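Local coordinates for protein serine racemase (Enterococcus faecalis, PDB 4ECL) that belongs to the alanine racemase family, its cytoplasmic part pairing a TIM-barrel domain with a C-terminal domain rich in beta strands, at residues A[243-254]-A[327-338]; A[273-284]-A[312-323]. One frame throughout, in Å; residues are numbered along the deposited sequence.

Interaction 1: residues A[243-254]-A[327-338]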
loop_
_atom_site.group_PDB
_atom_site.type_symbol
_atom_site.label_atom_id
_atom_site.label_comp_id
_atom_site.label_asym_id
_atom_site.label_seq_id
_atom_site.Cartn_x
_atom_site.Cartn_y
_atom_site.Cartn_z
ATOM N N PRO A 243 -6.179 21.342 -0.319
ATOM C CA PRO A 243 -6.103 19.872 -0.247
ATOM C C PRO A 243 -7.288 19.202 -0.935
ATOM O O PRO A 243 -8.443 19.599 -0.734
ATOM C CB PRO A 243 -6.140 19.585 1.261
ATOM C CG PRO A 243 -6.777 20.797 1.877
ATOM C CD PRO A 243 -6.334 21.952 1.013
ATOM N N VAL A 244 -6.990 18.204 -1.755
ATOM C CA VAL A 244 -8.006 17.506 -2.531
ATOM C C VAL A 244 -8.535 16.254 -1.816
ATOM O O VAL A 244 -9.728 15.924 -1.909
ATOM C CB VAL A 244 -7.451 17.125 -3.923
ATOM C CG1 VAL A 244 -8.440 16.252 -4.694
ATOM C CG2 VAL A 244 -7.105 18.387 -4.716
ATOM N N LEU A 245 -7.648 15.565 -1.097
ATOM C CA LEU A 245 -7.997 14.269 -0.515
ATOM C C LEU A 245 -8.402 14.322 0.951
ATOM O O LEU A 245 -7.732 14.951 1.771
ATOM C CB LEU A 245 -6.831 13.286 -0.684
ATOM C CG LEU A 245 -6.980 11.854 -0.156
ATOM C CD1 LEU A 245 -6.193 10.888 -1.034
ATOM C CD2 LEU A 245 -6.509 11.744 1.302
ATOM N N SER A 246 -9.481 13.619 1.286
ATOM C CA SER A 246 -9.786 13.322 2.677
ATOM C C SER A 246 -9.849 11.821 2.884
ATOM O O SER A 246 -10.242 11.092 1.977
ATOM C CB SER A 246 -11.128 13.932 3.080
ATOM O OG SER A 246 -10.992 15.320 3.257
ATOM N N LEU A 247 -9.474 11.373 4.080
ATOM C CA LEU A 247 -9.588 9.960 4.470
ATOM C C LEU A 247 -10.548 9.790 5.652
ATOM O O LEU A 247 -10.355 10.395 6.716
ATOM C CB LEU A 247 -8.222 9.392 4.831
ATOM C CG LEU A 247 -8.169 7.946 5.355
ATOM C CD1 LEU A 247 -8.634 6.949 4.306
ATOM C CD2 LEU A 247 -6.772 7.611 5.852
ATOM N N LYS A 248 -11.567 8.950 5.468
ATOM C CA LYS A 248 -12.679 8.868 6.421
ATOM C C LYS A 248 -12.972 7.425 6.816
ATOM O O LYS A 248 -12.685 6.498 6.061
ATOM C CB LYS A 248 -13.951 9.442 5.805
ATOM C CG LYS A 248 -13.814 10.810 5.184
ATOM C CD LYS A 248 -14.003 11.910 6.195
ATOM C CE LYS A 248 -14.140 13.243 5.481
ATOM N NZ LYS A 248 -14.448 14.363 6.401
ATOM N N ALA A 249 -13.566 7.246 7.993
ATOM C CA ALA A 249 -13.992 5.915 8.436
ATOM C C ALA A 249 -15.107 6.026 9.473
ATOM O O ALA A 249 -15.091 6.935 10.307
ATOM C CB ALA A 249 -12.806 5.117 8.989
ATOM N N LYS A 250 -16.075 5.112 9.410
ATOM C CA LYS A 250 -17.220 5.130 10.326
ATOM C C LYS A 250 -17.073 4.195 11.521
ATOM O O LYS A 250 -16.756 3.017 11.353
ATOM C CB LYS A 250 -18.519 4.832 9.566
ATOM C CG LYS A 250 -18.998 6.051 8.767
ATOM C CD LYS A 250 -20.113 5.702 7.805
ATOM C CE LYS A 250 -20.491 6.904 6.953
ATOM N NZ LYS A 250 -21.613 6.579 6.030
ATOM N N VAL A 251 -17.308 4.734 12.721
ATOM C CA VAL A 251 -17.263 3.960 13.964
ATOM C C VAL A 251 -18.182 2.738 13.908
ATOM O O VAL A 251 -19.346 2.834 13.521
ATOM C CB VAL A 251 -17.700 4.810 15.187
ATOM C CG1 VAL A 251 -17.649 3.977 16.445
ATOM C CG2 VAL A 251 -16.834 6.066 15.326
ATOM N N VAL A 252 -17.648 1.583 14.289
ATOM C CA VAL A 252 -18.424 0.349 14.238
ATOM C C VAL A 252 -18.770 -0.158 15.625
ATOM O O VAL A 252 -19.601 -1.052 15.772
ATOM C CB VAL A 252 -17.656 -0.757 13.494
ATOM C CG1 VAL A 252 -17.488 -0.375 12.039
ATOM C CG2 VAL A 252 -16.309 -0.985 14.159
ATOM N N LEU A 253 -18.124 0.412 16.640
ATOM C CA LEU A 253 -18.381 0.022 18.017
ATOM C C LEU A 253 -17.829 1.035 19.010
ATOM O O LEU A 253 -16.793 1.649 18.770
ATOM C CB LEU A 253 -17.767 -1.347 18.329
ATOM C CG LEU A 253 -18.179 -1.802 19.732
ATOM C CD1 LEU A 253 -19.659 -2.162 19.707
ATOM C CD2 LEU A 253 -17.330 -2.926 20.285
ATOM N N ILE A 254 -18.532 1.195 20.131
ATOM C CA ILE A 254 -18.038 1.993 21.242
ATOM C C ILE A 254 -17.956 1.082 22.447
ATOM O O ILE A 254 -18.849 0.296 22.682
ATOM C CB ILE A 254 -18.928 3.225 21.522
ATOM C CG1 ILE A 254 -18.798 4.238 20.380
ATOM C CG2 ILE A 254 -18.522 3.911 22.812
ATOM C CD1 ILE A 254 -20.077 4.450 19.612
ATOM N N VAL A 327 -20.527 10.748 19.839
ATOM C CA VAL A 327 -19.955 9.648 19.073
ATOM C C VAL A 327 -20.851 8.416 19.110
ATOM O O VAL A 327 -21.132 7.877 20.178
ATOM C CB VAL A 327 -18.574 9.237 19.599
ATOM C CG1 VAL A 327 -17.978 8.173 18.694
ATOM C CG2 VAL A 327 -17.658 10.431 19.675
ATOM N N LYS A 328 -21.289 7.966 17.939
ATOM C CA LYS A 328 -22.125 6.782 17.866
ATOM C C LYS A 328 -21.639 5.840 16.772
ATOM O O LYS A 328 -20.791 6.208 15.967
ATOM C CB LYS A 328 -23.587 7.177 17.641
ATOM C CG LYS A 328 -23.830 8.093 16.446
ATOM C CD LYS A 328 -24.985 9.055 16.751
ATOM C CE LYS A 328 -25.338 9.941 15.561
ATOM N NZ LYS A 328 -26.281 9.260 14.624
ATOM N N THR A 329 -22.154 4.617 16.778
ATOM C CA THR A 329 -21.980 3.716 15.653
ATOM C C THR A 329 -22.456 4.454 14.419
ATOM O O THR A 329 -23.603 4.905 14.364
ATOM C CB THR A 329 -22.829 2.443 15.811
ATOM O OG1 THR A 329 -22.320 1.654 16.895
ATOM C CG2 THR A 329 -22.806 1.622 14.522
ATOM N N GLY A 330 -21.565 4.609 13.444
ATOM C CA GLY A 330 -21.902 5.320 12.231
ATOM C C GLY A 330 -21.290 6.704 12.169
ATOM O O GLY A 330 -21.311 7.333 11.119
ATOM N N SER A 331 -20.756 7.187 13.288
ATOM C CA SER A 331 -20.091 8.489 13.299
ATOM C C SER A 331 -18.881 8.453 12.388
ATOM O O SER A 331 -18.118 7.483 12.377
ATOM C CB SER A 331 -19.656 8.897 14.707
ATOM O OG SER A 331 -20.773 9.253 15.500
ATOM N N ILE A 332 -18.724 9.525 11.623
ATOM C CA ILE A 332 -17.628 9.660 10.694
ATOM C C ILE A 332 -16.385 10.168 11.405
ATOM O O ILE A 332 -16.395 11.234 12.012
ATOM C CB ILE A 332 -18.002 10.605 9.552
ATOM C CG1 ILE A 332 -19.113 9.973 8.715
ATOM C CG2 ILE A 332 -16.786 10.882 8.664
ATOM C CD1 ILE A 332 -19.831 10.955 7.824
ATOM N N ALA A 333 -15.315 9.385 11.328
ATOM C CA ALA A 333 -14.007 9.831 11.777
ATOM C C ALA A 333 -13.200 10.329 10.571
ATOM O O ALA A 333 -13.150 9.673 9.531
ATOM C CB ALA A 333 -13.264 8.689 12.465
ATOM N N THR A 334 -12.559 11.481 10.731
ATOM C CA THR A 334 -11.727 12.062 9.688
ATOM C C THR A 334 -10.263 11.821 10.050
ATOM O O THR A 334 -9.769 12.361 11.042
ATOM C CB THR A 334 -12.035 13.568 9.556
ATOM O OG1 THR A 334 -13.375 13.719 9.078
ATOM C CG2 THR A 334 -11.088 14.250 8.584
ATOM N N LEU A 335 -9.586 10.973 9.283
ATOM C CA LEU A 335 -8.190 10.653 9.562
ATOM C C LEU A 335 -7.263 11.600 8.809
ATOM O O LEU A 335 -6.128 11.859 9.226
ATOM C CB LEU A 335 -7.875 9.197 9.193
ATOM C CG LEU A 335 -8.635 8.123 9.975
ATOM C CD1 LEU A 335 -10.019 7.849 9.368
ATOM C CD2 LEU A 335 -7.822 6.835 10.077
ATOM N N ILE A 336 -7.756 12.094 7.683
ATOM C CA ILE A 336 -7.076 13.132 6.924
ATOM C C ILE A 336 -8.179 14.027 6.415
ATOM O O ILE A 336 -9.125 13.533 5.795
ATOM C CB ILE A 336 -6.317 12.568 5.699
ATOM C CG1 ILE A 336 -5.132 11.700 6.127
ATOM C CG2 ILE A 336 -5.818 13.713 4.809
ATOM C CD1 ILE A 336 -4.426 11.013 4.964
ATOM N N GLY A 337 -8.078 15.329 6.684
ATOM C CA GLY A 337 -9.103 16.264 6.254
ATOM C C GLY A 337 -9.626 17.197 7.339
ATOM O O GLY A 337 -9.006 17.353 8.395
ATOM N N LYS A 338 -10.773 17.821 7.072
ATOM C CA LYS A 338 -11.358 18.821 7.977
ATOM C C LYS A 338 -12.632 18.324 8.635
ATOM O O LYS A 338 -13.413 17.584 8.032
ATOM C CB LYS A 338 -11.711 20.115 7.233
ATOM C CG LYS A 338 -10.569 20.833 6.570
ATOM C CD LYS A 338 -11.073 22.126 5.918
ATOM C CE LYS A 338 -10.104 22.663 4.850
ATOM N NZ LYS A 338 -10.020 21.781 3.643
HETATM O O HOH W 1 -11.215 17.969 4.619
#
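L247 faces both L335 and I336, a classic beta bulge at the end of the antiparallel ladder that joins strand 245-250 to strand 332-334 in the C-terminal domain. L247 O accepts from L335 N at 2.7 Å, nearly along the C=O axis, and from I336 N at 3.3 Å, in the carbonyl plane on a lone pair. Beyond the bulge, A249 and A333 exchange two backbone hydrogen bonds, and S331 O accepts from V251 N.

The side chain of K248 runs along the outer face of this ladder. Its CB passes A333 O at 3.8 Å. A bend at chi2 (-86°) then brings the chain alongside T334, so that CD touches both T334 OG1 and I332 CG2, CE follows past the same hydroxyl, and NZ donates to T334 OG1 at 3.0 Å. Lysine suits this partly exposed face because its methylenes pack while its ammonium reaches a polar group. K250 likewise lies alongside I332, with K250 CE 3.8 Å from I332 CG1.

The opposite, buried face, that of L247, A249 and I336, calls for apolar residues: L247 CB meets I336 CB, and L335, from the bulge, brings CD1 to 3.9 Å from A249 CB, while L9 of strand 7-11 also packs on L247. At the far end a type II turn spans K328 to S331, with glycine at G330, where phi is 105°. Y86 of the second subunit packs on T329 of this turn. S331 OG accepts from K328 N, and across the contact G330 N donates to V251 O at 2.8 Å.

Interaction 2: residues A[273-284]-A[312-323]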
loop_
_atom_site.group_PDB
_atom_site.type_symbol
_atom_site.label_atom_id
_atom_site.label_comp_id
_atom_site.label_asym_id
_atom_site.label_seq_id
_atom_site.Cartn_x
_atom_site.Cartn_y
_atom_site.Cartn_z
ATOM N N ARG A 273 -7.948 6.285 33.298
ATOM C CA ARG A 273 -9.279 6.612 33.783
ATOM C C ARG A 273 -10.293 5.718 33.082
ATOM O O ARG A 273 -9.952 5.014 32.126
ATOM C CB ARG A 273 -9.592 8.077 33.491
ATOM C CG ARG A 273 -9.571 8.436 32.008
ATOM C CD ARG A 273 -9.824 9.923 31.819
ATOM N NE ARG A 273 -10.033 10.284 30.421
ATOM C CZ ARG A 273 -10.310 11.517 30.008
ATOM N NH1 ARG A 273 -10.408 12.505 30.889
ATOM N NH2 ARG A 273 -10.488 11.763 28.716
ATOM N N ASP A 274 -11.534 5.736 33.556
ATOM C CA ASP A 274 -12.595 5.010 32.866
ATOM C C ASP A 274 -12.836 5.680 31.525
ATOM O O ASP A 274 -13.084 6.887 31.458
ATOM C CB ASP A 274 -13.874 4.986 33.699
ATOM C CG ASP A 274 -13.768 4.064 34.894
ATOM O OD1 ASP A 274 -12.628 3.734 35.291
ATOM O OD2 ASP A 274 -14.823 3.674 35.437
ATOM N N SER A 275 -12.753 4.900 30.456
ATOM C CA SER A 275 -12.704 5.485 29.127
ATOM C C SER A 275 -13.762 4.953 28.172
ATOM O O SER A 275 -14.363 3.896 28.396
ATOM C CB SER A 275 -11.316 5.277 28.511
ATOM O OG SER A 275 -10.306 5.840 29.329
ATOM N N LEU A 276 -13.978 5.712 27.105
ATOM C CA LEU A 276 -14.786 5.271 25.984
ATOM C C LEU A 276 -13.883 5.115 24.768
ATOM O O LEU A 276 -13.109 6.021 24.432
ATOM C CB LEU A 276 -15.886 6.282 25.683
ATOM C CG LEU A 276 -17.099 6.219 26.601
ATOM C CD1 LEU A 276 -18.045 7.381 26.296
ATOM C CD2 LEU A 276 -17.798 4.885 26.429
ATOM N N ILE A 277 -13.993 3.967 24.108
ATOM C CA ILE A 277 -13.182 3.675 22.928
ATOM C C ILE A 277 -14.054 3.485 21.696
ATOM O O ILE A 277 -15.030 2.737 21.730
ATOM C CB ILE A 277 -12.332 2.396 23.147
ATOM C CG1 ILE A 277 -11.196 2.680 24.127
ATOM C CG2 ILE A 277 -11.775 1.867 21.835
ATOM C CD1 ILE A 277 -10.432 3.936 23.799
ATOM N N ALA A 278 -13.706 4.156 20.605
ATOM C CA ALA A 278 -14.398 3.910 19.353
ATOM C C ALA A 278 -13.539 3.036 18.464
ATOM O O ALA A 278 -12.334 3.257 18.321
ATOM C CB ALA A 278 -14.739 5.206 18.652
ATOM N N ILE A 279 -14.162 2.042 17.851
ATOM C CA ILE A 279 -13.436 1.173 16.941
ATOM C C ILE A 279 -13.710 1.601 15.509
ATOM O O ILE A 279 -14.871 1.710 15.103
ATOM C CB ILE A 279 -13.842 -0.298 17.138
ATOM C CG1 ILE A 279 -13.633 -0.706 18.600
ATOM C CG2 ILE A 279 -13.049 -1.192 16.215
ATOM C CD1 ILE A 279 -12.185 -0.607 19.050
ATOM N N LEU A 280 -12.638 1.854 14.764
ATOM C CA LEU A 280 -12.711 2.222 13.351
ATOM C C LEU A 280 -12.249 1.058 12.477
ATOM O O LEU A 280 -11.226 0.433 12.750
ATOM C CB LEU A 280 -11.828 3.435 13.075
ATOM C CG LEU A 280 -12.189 4.740 13.790
ATOM C CD1 LEU A 280 -11.194 5.830 13.442
ATOM C CD2 LEU A 280 -13.604 5.182 13.437
ATOM N N PRO A 281 -12.996 0.773 11.411
ATOM C CA PRO A 281 -12.728 -0.357 10.522
ATOM C C PRO A 281 -11.737 0.053 9.449
ATOM O O PRO A 281 -12.000 -0.099 8.258
ATOM C CB PRO A 281 -14.095 -0.618 9.904
ATOM C CG PRO A 281 -14.689 0.768 9.796
ATOM C CD PRO A 281 -14.175 1.541 10.982
ATOM N N ILE A 282 -10.613 0.614 9.878
ATOM C CA ILE A 282 -9.520 0.920 8.975
ATOM C C ILE A 282 -8.204 0.549 9.639
ATOM O O ILE A 282 -8.002 0.803 10.831
ATOM C CB ILE A 282 -9.498 2.397 8.556
ATOM C CG1 ILE A 282 -8.420 2.637 7.496
ATOM C CG2 ILE A 282 -9.249 3.310 9.753
ATOM C CD1 ILE A 282 -8.373 4.118 7.039
ATOM N N GLY A 283 -7.318 -0.079 8.872
ATOM C CA GLY A 283 -6.036 -0.500 9.402
ATOM C C GLY A 283 -4.881 -0.238 8.453
ATOM O O GLY A 283 -5.019 0.512 7.475
ATOM N N TYR A 284 -3.734 -0.862 8.722
ATOM C CA TYR A 284 -2.557 -0.583 7.900
ATOM C C TYR A 284 -2.675 -1.160 6.488
ATOM O O TYR A 284 -2.141 -0.595 5.550
ATOM C CB TYR A 284 -1.243 -0.948 8.601
ATOM C CG TYR A 284 -1.133 -2.370 9.122
ATOM C CD1 TYR A 284 -0.946 -3.442 8.253
ATOM C CD2 TYR A 284 -1.161 -2.631 10.486
ATOM C CE1 TYR A 284 -0.825 -4.741 8.731
ATOM C CE2 TYR A 284 -1.037 -3.928 10.975
ATOM C CZ TYR A 284 -0.871 -4.976 10.093
ATOM O OH TYR A 284 -0.757 -6.252 10.573
ATOM N N ILE A 312 -2.063 -0.176 15.792
ATOM C CA ILE A 312 -2.936 -0.200 14.630
ATOM C C ILE A 312 -2.914 -1.592 14.022
ATOM O O ILE A 312 -1.855 -2.159 13.812
ATOM C CB ILE A 312 -2.497 0.833 13.582
ATOM C CG1 ILE A 312 -2.591 2.244 14.172
ATOM C CG2 ILE A 312 -3.352 0.709 12.327
ATOM C CD1 ILE A 312 -2.193 3.354 13.214
ATOM N N CYS A 313 -4.082 -2.160 13.760
ATOM C CA CYS A 313 -4.121 -3.506 13.212
ATOM C C CYS A 313 -4.222 -3.472 11.704
ATOM O O CYS A 313 -4.200 -2.413 11.091
ATOM C CB CYS A 313 -5.280 -4.316 13.811
ATOM S SG CYS A 313 -5.152 -4.453 15.596
HETATM N N MSE A 314 -4.317 -4.649 11.109
HETATM C CA MSE A 314 -4.333 -4.766 9.664
HETATM C C MSE A 314 -5.601 -4.173 9.068
HETATM O O MSE A 314 -5.552 -3.543 8.008
HETATM C CB MSE A 314 -4.164 -6.230 9.262
HETATM C CG MSE A 314 -4.323 -6.501 7.791
HETATM SE SE MSE A 314 -3.509 -8.207 7.403
HETATM C CE MSE A 314 -4.517 -8.706 5.923
ATOM N N ASP A 315 -6.729 -4.353 9.752
ATOM C CA ASP A 315 -8.003 -3.850 9.233
ATOM C C ASP A 315 -8.820 -2.969 10.186
ATOM O O ASP A 315 -9.946 -2.595 9.856
ATOM C CB ASP A 315 -8.878 -5.013 8.769
ATOM C CG ASP A 315 -8.064 -6.199 8.307
ATOM O OD1 ASP A 315 -7.517 -6.147 7.178
ATOM O OD2 ASP A 315 -7.973 -7.179 9.083
ATOM N N GLN A 316 -8.280 -2.650 11.360
ATOM C CA GLN A 316 -9.030 -1.852 12.324
ATOM C C GLN A 316 -8.081 -1.165 13.277
ATOM O O GLN A 316 -6.919 -1.562 13.389
ATOM C CB GLN A 316 -9.997 -2.732 13.143
ATOM C CG GLN A 316 -9.286 -3.720 14.081
ATOM C CD GLN A 316 -10.222 -4.403 15.081
ATOM O OE1 GLN A 316 -11.224 -3.833 15.500
ATOM N NE2 GLN A 316 -9.885 -5.628 15.467
ATOM N N LEU A 317 -8.591 -0.150 13.969
ATOM C CA LEU A 317 -7.857 0.522 15.035
ATOM C C LEU A 317 -8.831 1.116 16.058
ATOM O O LEU A 317 -10.051 1.043 15.879
ATOM C CB LEU A 317 -6.913 1.595 14.471
ATOM C CG LEU A 317 -7.439 2.769 13.646
ATOM C CD1 LEU A 317 -7.944 3.904 14.543
ATOM C CD2 LEU A 317 -6.338 3.259 12.736
ATOM N N ALA A 318 -8.288 1.687 17.132
ATOM C CA ALA A 318 -9.102 2.207 18.216
ATOM C C ALA A 318 -8.742 3.654 18.568
ATOM O O ALA A 318 -7.566 4.025 18.592
ATOM C CB ALA A 318 -8.960 1.317 19.439
ATOM N N VAL A 319 -9.751 4.472 18.847
ATOM C CA VAL A 319 -9.492 5.843 19.281
ATOM C C VAL A 319 -10.227 6.181 20.563
ATOM O O VAL A 319 -11.229 5.548 20.919
ATOM C CB VAL A 319 -9.835 6.878 18.203
ATOM C CG1 VAL A 319 -8.922 6.704 16.979
ATOM C CG2 VAL A 319 -11.286 6.770 17.817
ATOM N N ASP A 320 -9.719 7.191 21.256
ATOM C CA ASP A 320 -10.229 7.573 22.566
ATOM C C ASP A 320 -11.300 8.644 22.411
ATOM O O ASP A 320 -11.008 9.749 21.972
ATOM C CB ASP A 320 -9.066 8.124 23.382
ATOM C CG ASP A 320 -9.370 8.216 24.851
ATOM O OD1 ASP A 320 -10.562 8.181 25.228
ATOM O OD2 ASP A 320 -8.402 8.328 25.631
ATOM N N VAL A 321 -12.539 8.326 22.763
ATOM C CA VAL A 321 -13.621 9.310 22.657
ATOM C C VAL A 321 -14.212 9.673 24.016
ATOM O O VAL A 321 -15.346 10.151 24.103
ATOM C CB VAL A 321 -14.728 8.858 21.674
ATOM C CG1 VAL A 321 -14.176 8.818 20.248
ATOM C CG2 VAL A 321 -15.282 7.502 22.070
ATOM N N THR A 322 -13.420 9.458 25.066
ATOM C CA THR A 322 -13.834 9.746 26.435
ATOM C C THR A 322 -14.394 11.166 26.598
ATOM O O THR A 322 -15.333 11.388 27.364
ATOM C CB THR A 322 -12.672 9.525 27.434
ATOM O OG1 THR A 322 -12.097 8.229 27.228
ATOM C CG2 THR A 322 -13.169 9.625 28.878
ATOM N N ASP A 323 -13.834 12.119 25.860
ATOM C CA ASP A 323 -14.259 13.511 25.978
ATOM C C ASP A 323 -15.061 14.001 24.770
ATOM O O ASP A 323 -15.090 15.199 24.487
ATOM C CB ASP A 323 -13.050 14.429 26.190
ATOM C CG ASP A 323 -12.161 13.976 27.334
ATOM O OD1 ASP A 323 -12.650 13.259 28.225
ATOM O OD2 ASP A 323 -10.964 14.336 27.339
#
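Y284 lays its ring over the backbone of M314, a selenomethionine, at the tightly packed end of this antiparallel pairing in the C-terminal beta domain. M314 CA sits 3.5 Å from the Y284 ring centroid and 12° off the ring normal, a CH-pi contact; I312 O lies at the ring's edge. A chi1 of 54°, with CG between the backbone N and carbonyl carbon, folds the ring back over 313-314. Y284 N donates to C313 O, while G283, lacking a side chain, lets its CA come within 3.1 Å of C313 O.

Along the strands, small and branched side chains interleave. A278 CB fits against V319 CG2 and V321 CG1, and L280 CD1 meets L317 CD1 at 3.9 Å. On the other face A318 CB is touched by I277 CG2 and I279 CD1.

The solvent end is looser and polar. T322 OG1 accepts from L276 N at 3.1 Å and donates to D320 OD1, doubly held because T322 N also reaches it in an Asx turn. Poorly ordered R273 forms a salt bridge: R273 NH2 donates to D323 OD2 at 3.0 Å in the guanidinium plane and, weakly and bent, to D323 OD1 at 2.7 Å; the carboxylate is turned 82°, and T322 CG2 lies over one guanidinium face.

Strand 245-257 borders strand 275-280, strand 304-309 borders strand 317-320, and V299 and I301 of strand 298-301 pack on V319.

Both contacts belong to one mixed sheet of the C-terminal domain, their centres about 12 Å apart, and interaction 2 is nested inside the chain loop that interaction 1 closes. They meet directly because strands 245-257 and 275-280 are neighbours: I279 N probably donates to L253 O (2.8 Å), and V252 N to I279 O (2.9 Å). Strand 245-257 is therefore paired with strand 332-334 and, further along, with strand 275-280. Apolar packing joins them too, with A333 CB 3.7 Å from L280 CD2. Each contact also reaches the second subunit, interaction 1 at Y86 and interaction 2 at K38, R132 and N358, all of that other chain.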